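Local coordinates for hypothetical protein PA3352 (Pseudomonas aeruginosa, PDB 2FUP) that probably acts in flagellum synthesis as a FlgN-type export chaperone for hook-filament junction proteins, at residues L25-E28 and E29-L33. Residues are numbered along the deposited sequence; the frame is centred on the assembly and turned at random.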
loop_
_atom_site.group_PDB
_atom_site.type_symbol
_atom_site.label_atom_id
_atom_site.label_comp_id
_atom_site.label_asym_id
_atom_site.label_seq_id
_atom_site.Cartn_x
_atom_site.Cartn_y
_atom_site.Cartn_z
ATOM N N LEU A 25 -8.701 8.160 3.907
ATOM C CA LEU A 25 -9.879 8.261 3.047
ATOM C C LEU A 25 -10.924 7.175 3.324
ATOM O O LEU A 25 -12.129 7.413 3.233
ATOM C CB LEU A 25 -9.495 8.271 1.563
ATOM C CG LEU A 25 -8.693 9.455 1.030
ATOM C CD1 LEU A 25 -8.228 9.189 -0.383
ATOM C CD2 LEU A 25 -9.512 10.732 1.148
ATOM N N VAL A 26 -10.450 5.961 3.616
ATOM C CA VAL A 26 -11.405 4.907 3.995
ATOM C C VAL A 26 -12.132 5.202 5.324
ATOM O O VAL A 26 -13.346 4.972 5.490
ATOM C CB VAL A 26 -10.716 3.516 4.060
ATOM C CG1 VAL A 26 -11.710 2.450 4.552
ATOM C CG2 VAL A 26 -10.226 3.163 2.727
ATOM N N ASP A 27 -11.426 5.792 6.270
ATOM C CA ASP A 27 -12.046 6.204 7.519
ATOM C C ASP A 27 -13.019 7.373 7.255
ATOM O O ASP A 27 -14.116 7.480 7.858
ATOM C CB ASP A 27 -10.987 6.715 8.482
ATOM C CG ASP A 27 -11.580 7.161 9.816
ATOM O OD1 ASP A 27 -12.198 6.289 10.449
ATOM O OD2 ASP A 27 -11.376 8.344 10.235
ATOM N N GLU A 28 -12.633 8.293 6.355
ATOM C CA GLU A 28 -13.482 9.421 6.030
ATOM C C GLU A 28 -14.806 8.868 5.408
ATOM O O GLU A 28 -15.915 9.360 5.642
ATOM C CB GLU A 28 -12.738 10.376 5.096
ATOM C CG GLU A 28 -13.520 11.599 4.778
ATOM C CD GLU A 28 -12.687 12.726 4.158
ATOM O OE1 GLU A 28 -11.440 12.556 4.154
ATOM O OE2 GLU A 28 -13.259 13.720 3.626
ATOM N N GLU A 29 -14.640 7.874 4.531
ATOM C CA GLU A 29 -15.798 7.225 3.945
ATOM C C GLU A 29 -16.720 6.511 4.979
ATOM O O GLU A 29 -17.919 6.604 4.906
ATOM C CB GLU A 29 -15.308 6.262 2.854
ATOM C CG GLU A 29 -16.379 5.480 2.152
ATOM C CD GLU A 29 -15.744 4.490 1.187
ATOM O OE1 GLU A 29 -15.308 4.906 0.084
ATOM O OE2 GLU A 29 -15.610 3.312 1.561
ATOM N N PHE A 30 -16.123 5.841 5.938
ATOM C CA PHE A 30 -16.860 5.260 7.069
ATOM C C PHE A 30 -17.695 6.331 7.753
ATOM O O PHE A 30 -18.910 6.152 8.022
ATOM C CB PHE A 30 -15.868 4.609 8.039
ATOM C CG PHE A 30 -16.477 4.079 9.241
ATOM C CD1 PHE A 30 -17.377 3.059 9.164
ATOM C CD2 PHE A 30 -16.099 4.592 10.473
ATOM C CE1 PHE A 30 -17.958 2.542 10.334
ATOM C CE2 PHE A 30 -16.683 4.112 11.645
ATOM C CZ PHE A 30 -17.600 3.102 11.575
ATOM N N GLN A 31 -17.074 7.485 8.009
ATOM C CA GLN A 31 -17.826 8.562 8.671
ATOM C C GLN A 31 -19.003 9.042 7.831
ATOM O O GLN A 31 -20.115 9.322 8.282
ATOM C CB GLN A 31 -16.911 9.734 8.978
ATOM C CG GLN A 31 -15.871 9.373 10.001
ATOM C CD GLN A 31 -14.893 10.495 10.262
ATOM O OE1 GLN A 31 -15.267 11.674 10.435
ATOM N NE2 GLN A 31 -13.626 10.153 10.263
ATOM N N ALA A 32 -18.722 9.214 6.542
ATOM C CA ALA A 32 -19.773 9.592 5.625
ATOM C C ALA A 32 -20.910 8.594 5.605
ATOM O O ALA A 32 -22.063 8.998 5.550
ATOM C CB ALA A 32 -19.217 9.710 4.212
ATOM N N LEU A 33 -20.581 7.306 5.532
ATOM C CA LEU A 33 -21.619 6.264 5.561
ATOM C C LEU A 33 -22.454 6.321 6.828
ATOM O O LEU A 33 -23.699 6.211 6.774
ATOM C CB LEU A 33 -20.994 4.897 5.474
ATOM C CG LEU A 33 -20.420 4.528 4.138
ATOM C CD1 LEU A 33 -19.578 3.280 4.266
ATOM C CD2 LEU A 33 -21.404 4.398 3.015
#
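Leu25, Val26, Asp27 and Glu28 each accept an i to i+4 backbone hydrogen bond, from Glu29, Phe30, Gln31 and Ala32 in turn, as in a regular alpha-helix. Glu29 N lies 2.9 Å from Leu25 O, and Ala32 N lies 3.0 Å from Glu28 O. Asp27 and Gln31, one turn apart, make the polar side-chain contact. Gln31 NE2 reaches Asp27 OD2 at 2.9 Å. This hydrogen bond is weak, because its N-H...O angle is only 127°. The carboxylate and amide planes stand 63° apart. Gln31 CG sits beside its own backbone N (chi1 -66°), which turns the chain back along the helix and lays CG 3.4 Å from Asp27 O. The other Asp27 oxygen, OD1, is merely near the Phe30 ring, oblique to it and 4.3 Å from CD2; the ring makes a cation-pi contact with Arg111. On the buried side, Glu29 CB packs 3.4 Å from Leu25 O. Glu29 OE1 forms a salt bridge with Lys48 of helix 39-68, while Asn112 ND2 of helix 88-114 donates to both Glu29 OE2 and Val26 O. The C-terminal part of helix 7-34 thus packs on both helices of this all-helical fold, through apolar as well as polar contacts. The buried Glu29 charge is probably stabilised by Lys48, while the bent Asp27-Gln31 bond probably adds little to the helix's own backbone bonding.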